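Local coordinates for beta-lactamase (Burkholderia cenocepacia, PDB 5E2G), which probably hydrolyses beta-lactams to substituted beta-amino acids, as a member of the class C beta-lactamase family, at residues T183-N188 with A226-R231; L57-S62 with V208-G213; A72-E77 with E173-P178; G34-F39 with F232-M237. All coordinates share one frame; numbering follows the deposited sequence.

In the fold
Along the chain, contact 4 spans the other three: its strand 35-42 comes first and its half of helix 226-235 last. The two ends of contact 3 fall between those of contact 2, whereas the segments of contacts 1 and 2 alternate. Contacts 1 and 4 share helix 226-235 and have centres 12 Å apart; Leu230 and Ala226 pack there on Pro36 and Val38 of the edge strand. Contact 1 also touches contact 2 through Leu57 and Ile60, and contact 3 through Glu173. The centres of contacts 2 and 4 are 23 Å apart, without touching. Contact 4 thus lies on the large antiparallel sheet, contact 3 among the helices, and contact 1 meets all three others.

Contact 1. Residues T183-N188 with A226-R231; sequences THTYIN and AADLLR
The backbones of 183-188 and 226-231 come closest at His184 and Asp228, whose CA atoms are 6.6 Å apart: an irregular loop passes beside the first turn of a helix. On the helix side the contact is made by Asp228 alone. With CG anti to the carbonyl carbon (chi1 -86°), its carboxylate leans out toward the loop and OD2 becomes the shared acceptor. His184 N gives it a short bond of 2.6 Å, arriving on the syn side and tilted 18° out of the carboxylate plane. From the anti side comes the hydroxyl of Thr185, its OG1 2.7 Å from Asp228 OD2, while the two side chains run past each other head to tail. One oxygen thus takes a backbone and a side-chain donor on different sides, which should fix the rotation of the carboxylate. In the mixed alpha/beta part of the penicillin-recognising fold, helix 226-235 lies on the large antiparallel sheet, where Leu229 packs on Val335 and Leu337 and Leu230 on Val335 of strand 332-338; Asp228 carries the link to the loop that follows helix 168-180. Thr185 OG1 is also hydrogen-bonded to Thr224 OG1, which further restrains the hydroxyl, and Thr185 packs on Phe177 of helix 168-180. His184 CB lies 3.7 Å from Asp228 OD2.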
loop_
_atom_site.group_PDB
_atom_site.type_symbol
_atom_site.label_atom_id
_atom_site.label_comp_id
_atom_site.label_asym_id
_atom_site.label_seq_id
_atom_site.Cartn_x
_atom_site.Cartn_y
_atom_site.Cartn_z
ATOM N N THR A 183 -4.014 -10.357 -12.522
ATOM C CA THR A 183 -5.275 -10.838 -13.067
ATOM C C THR A 183 -6.264 -11.282 -11.994
ATOM O O THR A 183 -7.348 -11.759 -12.334
ATOM C CB THR A 183 -5.032 -12.003 -14.046
ATOM O OG1 THR A 183 -4.439 -13.102 -13.351
ATOM C CG2 THR A 183 -4.110 -11.594 -15.162
ATOM N N HIS A 184 -5.921 -11.152 -10.717
ATOM C CA HIS A 184 -6.840 -11.459 -9.624
ATOM C C HIS A 184 -6.804 -10.348 -8.588
ATOM O O HIS A 184 -6.715 -10.567 -7.378
ATOM C CB HIS A 184 -6.526 -12.828 -9.046
ATOM C CG HIS A 184 -6.984 -13.946 -9.927
ATOM N ND1 HIS A 184 -8.307 -14.328 -10.009
ATOM C CD2 HIS A 184 -6.310 -14.729 -10.802
ATOM C CE1 HIS A 184 -8.424 -15.313 -10.883
ATOM N NE2 HIS A 184 -7.228 -15.575 -11.378
ATOM N N THR A 185 -6.902 -9.121 -9.089
ATOM C CA THR A 185 -6.804 -7.908 -8.296
ATOM C C THR A 185 -7.972 -7.011 -8.675
ATOM O O THR A 185 -8.210 -6.780 -9.864
ATOM C CB THR A 185 -5.468 -7.195 -8.543
ATOM O OG1 THR A 185 -4.389 -8.078 -8.227
ATOM C CG2 THR A 185 -5.356 -5.952 -7.687
ATOM N N TYR A 186 -8.704 -6.519 -7.676
ATOM C CA TYR A 186 -9.948 -5.805 -7.930
ATOM C C TYR A 186 -10.096 -4.602 -7.016
ATOM O O TYR A 186 -9.709 -4.645 -5.847
ATOM C CB TYR A 186 -11.165 -6.722 -7.738
ATOM C CG TYR A 186 -11.017 -8.039 -8.450
ATOM C CD1 TYR A 186 -11.158 -8.121 -9.833
ATOM C CD2 TYR A 186 -10.714 -9.197 -7.749
ATOM C CE1 TYR A 186 -11.013 -9.323 -10.497
ATOM C CE2 TYR A 186 -10.574 -10.405 -8.402
ATOM C CZ TYR A 186 -10.719 -10.461 -9.776
ATOM O OH TYR A 186 -10.570 -11.662 -10.428
ATOM N N ILE A 187 -10.667 -3.531 -7.560
ATOM C CA ILE A 187 -11.329 -2.541 -6.721
ATOM C C ILE A 187 -12.745 -2.997 -6.410
ATOM O O ILE A 187 -13.190 -2.976 -5.256
ATOM C CB ILE A 187 -11.317 -1.162 -7.407
ATOM C CG1 ILE A 187 -9.885 -0.663 -7.604
ATOM C CG2 ILE A 187 -12.131 -0.158 -6.615
ATOM C CD1 ILE A 187 -9.115 -0.497 -6.317
ATOM N N ASN A 188 -13.465 -3.431 -7.441
ATOM C CA ASN A 188 -14.796 -4.017 -7.327
ATOM C C ASN A 188 -14.679 -5.500 -7.658
ATOM O O ASN A 188 -14.356 -5.860 -8.793
ATOM C CB ASN A 188 -15.774 -3.316 -8.264
ATOM C CG ASN A 188 -15.874 -1.838 -7.985
ATOM O OD1 ASN A 188 -15.555 -1.006 -8.838
ATOM N ND2 ASN A 188 -16.304 -1.495 -6.777
ATOM N N ALA A 226 -2.027 -13.289 -3.005
ATOM C CA ALA A 226 -0.613 -13.175 -2.679
ATOM C C ALA A 226 0.228 -13.160 -3.941
ATOM O O ALA A 226 1.199 -12.402 -4.037
ATOM C CB ALA A 226 -0.177 -14.314 -1.762
ATOM N N ALA A 227 -0.141 -13.981 -4.927
ATOM C CA ALA A 227 0.609 -14.011 -6.177
ATOM C C ALA A 227 0.620 -12.640 -6.845
ATOM O O ALA A 227 1.672 -12.155 -7.268
ATOM C CB ALA A 227 0.022 -15.068 -7.113
ATOM N N ASP A 228 -0.543 -11.992 -6.937
ATOM C CA ASP A 228 -0.616 -10.717 -7.646
ATOM C C ASP A 228 0.169 -9.633 -6.922
ATOM O O ASP A 228 0.905 -8.862 -7.554
ATOM C CB ASP A 228 -2.071 -10.288 -7.819
ATOM C CG ASP A 228 -2.719 -10.887 -9.061
ATOM O OD1 ASP A 228 -2.171 -11.844 -9.648
ATOM O OD2 ASP A 228 -3.793 -10.395 -9.446
ATOM N N LEU A 229 0.022 -9.549 -5.599
ATOM C CA LEU A 229 0.801 -8.576 -4.841
ATOM C C LEU A 229 2.292 -8.863 -4.970
ATOM O O LEU A 229 3.110 -7.941 -5.068
ATOM C CB LEU A 229 0.370 -8.589 -3.374
ATOM C CG LEU A 229 0.615 -7.300 -2.597
ATOM C CD1 LEU A 229 0.154 -6.117 -3.427
ATOM C CD2 LEU A 229 -0.121 -7.333 -1.276
ATOM N N LEU A 230 2.657 -10.142 -5.007
ATOM C CA LEU A 230 4.052 -10.509 -5.211
ATOM C C LEU A 230 4.546 -10.036 -6.570
ATOM O O LEU A 230 5.675 -9.550 -6.693
ATOM C CB LEU A 230 4.215 -12.024 -5.077
ATOM C CG LEU A 230 5.657 -12.511 -4.964
ATOM C CD1 LEU A 230 6.346 -11.825 -3.777
ATOM C CD2 LEU A 230 5.684 -14.028 -4.832
ATOM N N ARG A 231 3.718 -10.181 -7.607
ATOM C CA ARG A 231 4.128 -9.750 -8.939
ATOM C C ARG A 231 4.367 -8.245 -8.972
ATOM O O ARG A 231 5.288 -7.768 -9.642
ATOM C CB ARG A 231 3.078 -10.175 -9.962
ATOM C CG ARG A 231 3.531 -10.039 -11.390
ATOM C CD ARG A 231 2.607 -10.764 -12.359
ATOM N NE ARG A 231 3.068 -10.602 -13.738
ATOM C CZ ARG A 231 4.037 -11.326 -14.293
ATOM N NH1 ARG A 231 4.644 -12.266 -13.593
ATOM N NH2 ARG A 231 4.400 -11.109 -15.548
#

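Contact 2. Residues L57-S62 with V208-G213; sequences LFEIGS and VRMTEG
A first torsion of -44° sets CG of Glu59 anti to its carbonyl carbon, and the chain then runs straight on (chi2 169°), carrying the carboxylate from 57-62 across to Arg209 and Met210. This crossing lies in the serine beta-lactamase fold just ahead of Ser62, which probably belongs to the SxxK motif of the active site, its OG weakly bonded to Lys65 NZ and its side chain against Tyr148. Short strand 58-59 pairs with 223-224, and the loop after strand 207-208 passes over the side from which Glu59 projects. The carboxylate divides its contacts. Glu59 OE1 rests against the side chain of Met210, a selenomethionine, whose CG is 3.4 Å from that oxygen; Glu59 OE2 lies 3.2 Å from Met210 N and 3.5 Å from Arg209 CB. The Glu59 and Met210 chains run antiparallel alongside each other, and the selenomethionine bends at chi3 (52°). Each oxygen has a stronger polar partner outside the pair of segments: OE2 bonds to Tyr197 OH and OE1 to Thr317 OG1, so the buried carboxylate has a hydroxyl partner on each oxygen. Arg209 does not form an ion pair with it, since Arg209 NE is 5.5 Å from Glu59 OE2. Its extended chain instead delivers the guanidinium to Tyr197, in a cation-pi contact, with NE bonded to Ala198 O and NH2 to Tyr197 O.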
loop_
_atom_site.group_PDB
_atom_site.type_symbol
_atom_site.label_atom_id
_atom_site.label_comp_id
_atom_site.label_asym_id
_atom_site.label_seq_id
_atom_site.Cartn_x
_atom_site.Cartn_y
_atom_site.Cartn_z
ATOM N N LEU A 57 -8.805 -14.149 -2.072
ATOM C CA LEU A 57 -8.687 -12.692 -2.049
ATOM C C LEU A 57 -8.616 -12.174 -0.615
ATOM O O LEU A 57 -9.408 -12.587 0.243
ATOM C CB LEU A 57 -9.861 -12.034 -2.782
ATOM C CG LEU A 57 -10.009 -12.288 -4.291
ATOM C CD1 LEU A 57 -11.406 -11.903 -4.784
ATOM C CD2 LEU A 57 -8.947 -11.543 -5.095
ATOM N N PHE A 58 -7.669 -11.265 -0.367
ATOM C CA PHE A 58 -7.520 -10.561 0.897
ATOM C C PHE A 58 -7.635 -9.059 0.663
ATOM O O PHE A 58 -7.224 -8.552 -0.383
ATOM C CB PHE A 58 -6.164 -10.848 1.548
ATOM C CG PHE A 58 -5.918 -12.296 1.852
ATOM C CD1 PHE A 58 -5.492 -13.168 0.860
ATOM C CD2 PHE A 58 -6.076 -12.783 3.137
ATOM C CE1 PHE A 58 -5.257 -14.497 1.138
ATOM C CE2 PHE A 58 -5.833 -14.117 3.421
ATOM C CZ PHE A 58 -5.428 -14.973 2.414
ATOM N N GLU A 59 -8.197 -8.348 1.643
ATOM C CA GLU A 59 -8.155 -6.889 1.644
ATOM C C GLU A 59 -6.795 -6.431 2.159
ATOM O O GLU A 59 -6.362 -6.846 3.238
ATOM C CB GLU A 59 -9.261 -6.305 2.524
ATOM C CG GLU A 59 -10.610 -6.962 2.348
ATOM C CD GLU A 59 -11.617 -6.554 3.410
ATOM O OE1 GLU A 59 -11.248 -5.816 4.349
ATOM O OE2 GLU A 59 -12.784 -6.987 3.305
ATOM N N ILE A 60 -6.120 -5.570 1.397
ATOM C CA ILE A 60 -4.773 -5.141 1.759
ATOM C C ILE A 60 -4.762 -3.754 2.397
ATOM O O ILE A 60 -3.686 -3.201 2.642
ATOM C CB ILE A 60 -3.813 -5.214 0.554
ATOM C CG1 ILE A 60 -4.245 -4.288 -0.581
ATOM C CG2 ILE A 60 -3.715 -6.637 0.050
ATOM C CD1 ILE A 60 -3.248 -4.261 -1.733
ATOM N N GLY A 61 -5.926 -3.190 2.695
ATOM C CA GLY A 61 -5.954 -1.917 3.404
ATOM C C GLY A 61 -5.154 -0.842 2.687
ATOM O O GLY A 61 -5.248 -0.672 1.466
ATOM N N SER A 62 -4.332 -0.125 3.458
ATOM C CA SER A 62 -3.582 1.017 2.949
ATOM C C SER A 62 -2.493 0.638 1.960
ATOM O O SER A 62 -1.927 1.529 1.323
ATOM C CB SER A 62 -2.970 1.794 4.106
ATOM O OG SER A 62 -3.972 2.393 4.907
ATOM N N VAL A 208 -16.063 -10.166 9.365
ATOM C CA VAL A 208 -16.232 -8.822 8.830
ATOM C C VAL A 208 -15.577 -8.739 7.457
ATOM O O VAL A 208 -14.559 -9.380 7.202
ATOM C CB VAL A 208 -15.647 -7.780 9.812
ATOM C CG1 VAL A 208 -14.149 -7.999 10.003
ATOM C CG2 VAL A 208 -15.937 -6.382 9.346
ATOM N N ARG A 209 -16.203 -7.978 6.559
ATOM C CA ARG A 209 -15.537 -7.478 5.365
ATOM C C ARG A 209 -15.737 -5.972 5.324
ATOM O O ARG A 209 -16.191 -5.370 6.305
ATOM C CB ARG A 209 -16.044 -8.142 4.088
ATOM C CG ARG A 209 -15.520 -9.549 3.861
ATOM C CD ARG A 209 -15.974 -10.098 2.525
ATOM N NE ARG A 209 -15.754 -11.536 2.407
ATOM C CZ ARG A 209 -16.655 -12.461 2.716
ATOM N NH1 ARG A 209 -17.848 -12.103 3.168
ATOM N NH2 ARG A 209 -16.363 -13.747 2.574
HETATM N N MSE A 210 -15.451 -5.365 4.187
HETATM C CA MSE A 210 -15.230 -3.925 4.113
HETATM C C MSE A 210 -16.460 -3.033 4.058
HETATM O O MSE A 210 -17.417 -3.307 3.328
HETATM C CB MSE A 210 -14.393 -3.636 2.877
HETATM C CG MSE A 210 -13.015 -3.134 3.138
HETATM SE SE MSE A 210 -12.251 -2.921 1.378
HETATM C CE MSE A 210 -13.652 -1.833 0.566
ATOM N N THR A 211 -16.406 -1.942 4.816
ATOM C CA THR A 211 -17.357 -0.850 4.672
ATOM C C THR A 211 -16.731 0.215 3.781
ATOM O O THR A 211 -15.590 0.628 4.011
ATOM C CB THR A 211 -17.745 -0.247 6.027
ATOM O OG1 THR A 211 -16.640 0.477 6.576
ATOM C CG2 THR A 211 -18.156 -1.324 7.005
ATOM N N GLU A 212 -17.481 0.657 2.772
ATOM C CA GLU A 212 -16.948 1.497 1.697
ATOM C C GLU A 212 -17.384 2.948 1.883
ATOM O O GLU A 212 -18.413 3.377 1.360
ATOM C CB GLU A 212 -17.396 0.965 0.346
ATOM C CG GLU A 212 -16.976 -0.465 0.065
ATOM C CD GLU A 212 -17.660 -1.038 -1.166
ATOM O OE1 GLU A 212 -17.091 -1.944 -1.818
ATOM O OE2 GLU A 212 -18.775 -0.573 -1.486
ATOM N N GLY A 213 -16.565 3.722 2.589
ATOM C CA GLY A 213 -16.795 5.146 2.720
ATOM C C GLY A 213 -16.502 5.870 1.416
ATOM O O GLY A 213 -16.368 5.276 0.347
#

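Contact 3. Residues A72-E77 with E173-P178; sequences ASDAQE and EQRLFP
Asp74 and Arg175 join 72-77 to 173-178 by one salt bridge, and little else touches between these segments. They belong to the helical part of the serine beta-lactamase fold: helix 64-77, which starts just after the probable nucleophile Ser62, and helix 168-180, with a wider pi-type turn at 173-176. The nearest CA atoms, those of Asp74 and Leu176, are 9.1 Å apart, so the backbones do not pack directly and the arginine reaches across, its chain extended from CG to NE. Arg175 NH2 donates to Asp74 OD2 over 3.1 Å, nearly straight at 167° and nearly along the C-O axis; OD2 sits at the guanidinium edge, 9° out of its plane, although the two flat groups are turned 56° against each other. Asp74 is buried and packs on Met164 of helix 150-164, which Arg175 also touches, but the arginine is partly exposed and the segments bury only 61 Å² in all. Asp74 OD2 has a second salt bridge, to Arg245 NH2, so two guanidinium groups probably balance its charge; a thiocyanate ion, probably from the crystallisation liquor, lies about 4 Å from the aspartate side chain. Arg175 NE stands back at 3.8 Å from Asp74 OD2.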
loop_
_atom_site.group_PDB
_atom_site.type_symbol
_atom_site.label_atom_id
_atom_site.label_comp_id
_atom_site.label_asym_id
_atom_site.label_seq_id
_atom_site.Cartn_x
_atom_site.Cartn_y
_atom_site.Cartn_z
ATOM N N ALA A 72 -0.650 7.514 -10.247
ATOM C CA ALA A 72 -0.347 8.940 -10.285
ATOM C C ALA A 72 1.032 9.181 -10.864
ATOM O O ALA A 72 1.243 10.137 -11.616
ATOM C CB ALA A 72 -0.452 9.540 -8.885
ATOM N N SER A 73 1.983 8.314 -10.520
ATOM C CA SER A 73 3.324 8.386 -11.080
ATOM C C SER A 73 3.292 8.158 -12.586
ATOM O O SER A 73 4.023 8.811 -13.341
ATOM C CB SER A 73 4.211 7.358 -10.376
ATOM O OG SER A 73 5.564 7.489 -10.740
ATOM N N ASP A 74 2.426 7.259 -13.048
ATOM C CA ASP A 74 2.321 7.036 -14.484
ATOM C C ASP A 74 1.741 8.251 -15.202
ATOM O O ASP A 74 2.256 8.665 -16.246
ATOM C CB ASP A 74 1.483 5.803 -14.772
ATOM C CG ASP A 74 1.502 5.457 -16.226
ATOM O OD1 ASP A 74 2.511 4.859 -16.668
ATOM O OD2 ASP A 74 0.514 5.772 -16.927
ATOM N N ALA A 75 0.651 8.816 -14.675
ATOM C CA ALA A 75 0.128 10.066 -15.216
ATOM C C ALA A 75 1.215 11.132 -15.293
ATOM O O ALA A 75 1.346 11.826 -16.307
ATOM C CB ALA A 75 -1.042 10.556 -14.363
ATOM N N GLN A 76 2.011 11.271 -14.231
ATOM C CA GLN A 76 3.100 12.238 -14.252
ATOM C C GLN A 76 4.065 11.931 -15.385
ATOM O O GLN A 76 4.511 12.841 -16.094
ATOM C CB GLN A 76 3.815 12.239 -12.898
ATOM C CG GLN A 76 4.675 13.460 -12.627
ATOM C CD GLN A 76 6.056 13.341 -13.230
ATOM O OE1 GLN A 76 6.576 12.236 -13.390
ATOM N NE2 GLN A 76 6.658 14.474 -13.579
ATOM N N GLU A 77 4.367 10.641 -15.591
ATOM C CA GLU A 77 5.309 10.244 -16.635
ATOM C C GLU A 77 4.777 10.570 -18.019
ATOM O O GLU A 77 5.558 10.839 -18.940
ATOM C CB GLU A 77 5.620 8.747 -16.544
ATOM C CG GLU A 77 6.663 8.363 -15.499
ATOM C CD GLU A 77 7.982 9.108 -15.663
ATOM O OE1 GLU A 77 8.313 9.912 -14.769
ATOM O OE2 GLU A 77 8.675 8.901 -16.689
ATOM N N GLU A 173 -8.438 -1.230 -12.975
ATOM C CA GLU A 173 -8.718 -2.574 -13.467
ATOM C C GLU A 173 -8.460 -2.748 -14.964
ATOM O O GLU A 173 -8.129 -3.857 -15.397
ATOM C CB GLU A 173 -10.165 -2.944 -13.116
ATOM C CG GLU A 173 -10.438 -2.818 -11.604
ATOM C CD GLU A 173 -11.802 -3.337 -11.158
ATOM O OE1 GLU A 173 -12.747 -3.384 -11.979
ATOM O OE2 GLU A 173 -11.926 -3.705 -9.974
ATOM N N GLN A 174 -8.582 -1.693 -15.764
ATOM C CA GLN A 174 -8.371 -1.811 -17.201
ATOM C C GLN A 174 -7.025 -1.266 -17.655
ATOM O O GLN A 174 -6.688 -1.399 -18.836
ATOM C CB GLN A 174 -9.492 -1.097 -17.971
ATOM C CG GLN A 174 -10.897 -1.482 -17.544
ATOM C CD GLN A 174 -11.165 -2.972 -17.668
ATOM O OE1 GLN A 174 -10.643 -3.642 -18.562
ATOM N NE2 GLN A 174 -11.980 -3.500 -16.763
ATOM N N ARG A 175 -6.258 -0.651 -16.755
ATOM C CA ARG A 175 -4.988 -0.039 -17.116
ATOM C C ARG A 175 -3.879 -0.586 -16.236
ATOM O O ARG A 175 -3.036 -1.346 -16.709
ATOM C CB ARG A 175 -5.077 1.479 -16.980
ATOM C CG ARG A 175 -4.118 2.279 -17.834
ATOM C CD ARG A 175 -4.128 3.805 -17.503
ATOM N NE ARG A 175 -2.892 4.501 -17.874
ATOM C CZ ARG A 175 -2.516 4.778 -19.120
ATOM N NH1 ARG A 175 -3.272 4.409 -20.147
ATOM N NH2 ARG A 175 -1.370 5.412 -19.338
ATOM N N LEU A 176 -3.871 -0.221 -14.952
ATOM C CA LEU A 176 -2.722 -0.532 -14.104
ATOM C C LEU A 176 -2.567 -2.034 -13.887
ATOM O O LEU A 176 -1.508 -2.602 -14.173
ATOM C CB LEU A 176 -2.837 0.194 -12.762
ATOM C CG LEU A 176 -1.654 -0.056 -11.819
ATOM C CD1 LEU A 176 -0.376 0.491 -12.421
ATOM C CD2 LEU A 176 -1.867 0.518 -10.429
ATOM N N PHE A 177 -3.612 -2.690 -13.362
ATOM C CA PHE A 177 -3.516 -4.105 -13.001
ATOM C C PHE A 177 -3.123 -4.988 -14.177
ATOM O O PHE A 177 -2.172 -5.772 -14.036
ATOM C CB PHE A 177 -4.837 -4.586 -12.386
ATOM C CG PHE A 177 -5.246 -3.858 -11.128
ATOM C CD1 PHE A 177 -4.332 -3.122 -10.382
ATOM C CD2 PHE A 177 -6.561 -3.924 -10.688
ATOM C CE1 PHE A 177 -4.718 -2.472 -9.232
ATOM C CE2 PHE A 177 -6.953 -3.275 -9.539
ATOM C CZ PHE A 177 -6.033 -2.550 -8.810
ATOM N N PRO A 178 -3.779 -4.922 -15.345
ATOM C CA PRO A 178 -3.324 -5.761 -16.466
ATOM C C PRO A 178 -1.936 -5.412 -16.963
ATOM O O PRO A 178 -1.265 -6.278 -17.533
ATOM C CB PRO A 178 -4.382 -5.515 -17.553
ATOM C CG PRO A 178 -5.022 -4.241 -17.186
ATOM C CD PRO A 178 -5.001 -4.179 -15.698
#

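Contact 4. Residues G34-F39 with F232-M237; sequences GKPYVF and FVQANM
The amide of Gln234 lies against Pro36, the two side chains crossing at about a right angle. Gln234 OE1 is 3.9 Å from Pro36 CB, and Gln234 NE2 is 4.0 Å from Pro36 CD, so both ends of the amide meet the proline ring by van der Waals contact. Gln234 NE2 also faces Gly34 O at 3.5 Å, without making a hydrogen bond to it. The glutamine gets this far because its CB is directed at the strand and its chain is extended beyond CG (chi2 -178°). Gly34 stands in the tight turn of the hairpin between strands 25-32 and 35-42, with a positive phi of 80° and a backbone bond to Arg331. The second of these strands edges the large antiparallel sheet of the alpha/beta part of the fold: helix 226-235 lies on the Pro36 and Val38 side, helix 3-21 on that of Tyr37 and Phe39. Farther back, Phe232 O accepts from both Asn236 N, at 2.8 Å, and Asn236 ND2, the latter from above the carbonyl plane. That same ND2 sits 3.3 Å over the centre of the Phe232 ring, while Asn236 OD1 is bonded to His254 NE2. Val233, meanwhile, packs on Val324 and Phe326 of strand 321-327.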
loop_
_atom_site.group_PDB
_atom_site.type_symbol
_atom_site.label_atom_id
_atom_site.label_comp_id
_atom_site.label_asym_id
_atom_site.label_seq_id
_atom_site.Cartn_x
_atom_site.Cartn_y
_atom_site.Cartn_z
ATOM N N GLY A 34 14.850 -13.303 -7.238
ATOM C CA GLY A 34 13.967 -13.120 -8.371
ATOM C C GLY A 34 12.948 -14.220 -8.584
ATOM O O GLY A 34 12.023 -14.037 -9.386
ATOM N N LYS A 35 13.083 -15.354 -7.911
ATOM C CA LYS A 35 12.120 -16.436 -8.059
ATOM C C LYS A 35 10.936 -16.207 -7.129
ATOM O O LYS A 35 11.129 -16.036 -5.925
ATOM C CB LYS A 35 12.770 -17.780 -7.749
ATOM C CG LYS A 35 13.427 -18.449 -8.947
ATOM C CD LYS A 35 12.377 -19.107 -9.838
ATOM C CE LYS A 35 12.890 -19.360 -11.260
ATOM N NZ LYS A 35 14.106 -20.227 -11.323
ATOM N N PRO A 36 9.712 -16.201 -7.641
ATOM C CA PRO A 36 8.541 -16.072 -6.769
ATOM C C PRO A 36 8.084 -17.405 -6.198
ATOM O O PRO A 36 8.236 -18.458 -6.814
ATOM C CB PRO A 36 7.481 -15.492 -7.707
ATOM C CG PRO A 36 7.863 -16.017 -9.040
ATOM C CD PRO A 36 9.361 -16.062 -9.064
ATOM N N TYR A 37 7.511 -17.337 -4.997
ATOM C CA TYR A 37 6.909 -18.480 -4.320
ATOM C C TYR A 37 5.719 -17.978 -3.522
ATOM O O TYR A 37 5.770 -16.887 -2.953
ATOM C CB TYR A 37 7.873 -19.178 -3.350
ATOM C CG TYR A 37 9.172 -19.654 -3.956
ATOM C CD1 TYR A 37 9.309 -20.960 -4.406
ATOM C CD2 TYR A 37 10.259 -18.799 -4.073
ATOM C CE1 TYR A 37 10.491 -21.399 -4.961
ATOM C CE2 TYR A 37 11.443 -19.229 -4.624
ATOM C CZ TYR A 37 11.554 -20.531 -5.066
ATOM O OH TYR A 37 12.734 -20.970 -5.619
ATOM N N VAL A 38 4.657 -18.772 -3.466
ATOM C CA VAL A 38 3.512 -18.451 -2.626
ATOM C C VAL A 38 3.209 -19.651 -1.748
ATOM O O VAL A 38 3.096 -20.775 -2.244
ATOM C CB VAL A 38 2.273 -18.044 -3.441
ATOM C CG1 VAL A 38 1.081 -17.832 -2.515
ATOM C CG2 VAL A 38 2.565 -16.776 -4.229
ATOM N N PHE A 39 3.087 -19.408 -0.447
ATOM C CA PHE A 39 2.840 -20.442 0.548
ATOM C C PHE A 39 1.542 -20.120 1.272
ATOM O O PHE A 39 1.438 -19.071 1.917
ATOM C CB PHE A 39 4.003 -20.527 1.536
ATOM C CG PHE A 39 5.337 -20.720 0.879
ATOM C CD1 PHE A 39 5.627 -21.899 0.206
ATOM C CD2 PHE A 39 6.294 -19.725 0.921
ATOM C CE1 PHE A 39 6.846 -22.083 -0.404
ATOM C CE2 PHE A 39 7.516 -19.904 0.316
ATOM C CZ PHE A 39 7.792 -21.085 -0.351
ATOM N N PHE A 232 3.558 -7.486 -8.232
ATOM C CA PHE A 232 3.787 -6.052 -8.079
ATOM C C PHE A 232 5.139 -5.774 -7.422
ATOM O O PHE A 232 5.898 -4.911 -7.879
ATOM C CB PHE A 232 2.637 -5.458 -7.270
ATOM C CG PHE A 232 2.662 -3.955 -7.144
ATOM C CD1 PHE A 232 2.867 -3.143 -8.247
ATOM C CD2 PHE A 232 2.415 -3.357 -5.923
ATOM C CE1 PHE A 232 2.867 -1.757 -8.128
ATOM C CE2 PHE A 232 2.413 -1.963 -5.792
ATOM C CZ PHE A 232 2.636 -1.169 -6.900
ATOM N N VAL A 233 5.469 -6.518 -6.362
ATOM C CA VAL A 233 6.779 -6.395 -5.721
ATOM C C VAL A 233 7.897 -6.675 -6.719
ATOM O O VAL A 233 8.905 -5.961 -6.757
ATOM C CB VAL A 233 6.858 -7.331 -4.498
ATOM C CG1 VAL A 233 8.291 -7.451 -3.982
ATOM C CG2 VAL A 233 5.925 -6.837 -3.399
ATOM N N GLN A 234 7.728 -7.699 -7.555
ATOM C CA GLN A 234 8.722 -7.962 -8.591
ATOM C C GLN A 234 8.842 -6.783 -9.539
ATOM O O GLN A 234 9.954 -6.384 -9.900
ATOM C CB GLN A 234 8.365 -9.222 -9.380
ATOM C CG GLN A 234 8.373 -10.509 -8.590
ATOM C CD GLN A 234 8.044 -11.705 -9.466
ATOM O OE1 GLN A 234 6.889 -12.124 -9.554
ATOM N NE2 GLN A 234 9.058 -12.253 -10.131
ATOM N N ALA A 235 7.707 -6.215 -9.948
ATOM C CA ALA A 235 7.728 -5.048 -10.826
ATOM C C ALA A 235 8.453 -3.874 -10.170
ATOM O O ALA A 235 9.195 -3.139 -10.835
ATOM C CB ALA A 235 6.303 -4.662 -11.216
ATOM N N ASN A 236 8.277 -3.698 -8.857
ATOM C CA ASN A 236 8.988 -2.651 -8.129
ATOM C C ASN A 236 10.483 -2.909 -8.018
ATOM O O ASN A 236 11.205 -2.039 -7.515
ATOM C CB ASN A 236 8.380 -2.472 -6.740
ATOM C CG ASN A 236 7.194 -1.519 -6.749
ATOM O OD1 ASN A 236 7.350 -0.322 -6.539
ATOM N ND2 ASN A 236 6.003 -2.049 -7.009
HETATM N N MSE A 237 10.965 -4.060 -8.477
HETATM C CA MSE A 237 12.398 -4.288 -8.581
HETATM C C MSE A 237 12.815 -4.528 -10.036
HETATM O O MSE A 237 13.929 -4.973 -10.303
HETATM C CB MSE A 237 12.807 -5.458 -7.692
HETATM C CG MSE A 237 12.443 -5.248 -6.234
HETATM SE SE MSE A 237 13.150 -6.618 -5.047
HETATM C CE MSE A 237 11.972 -8.095 -5.541
#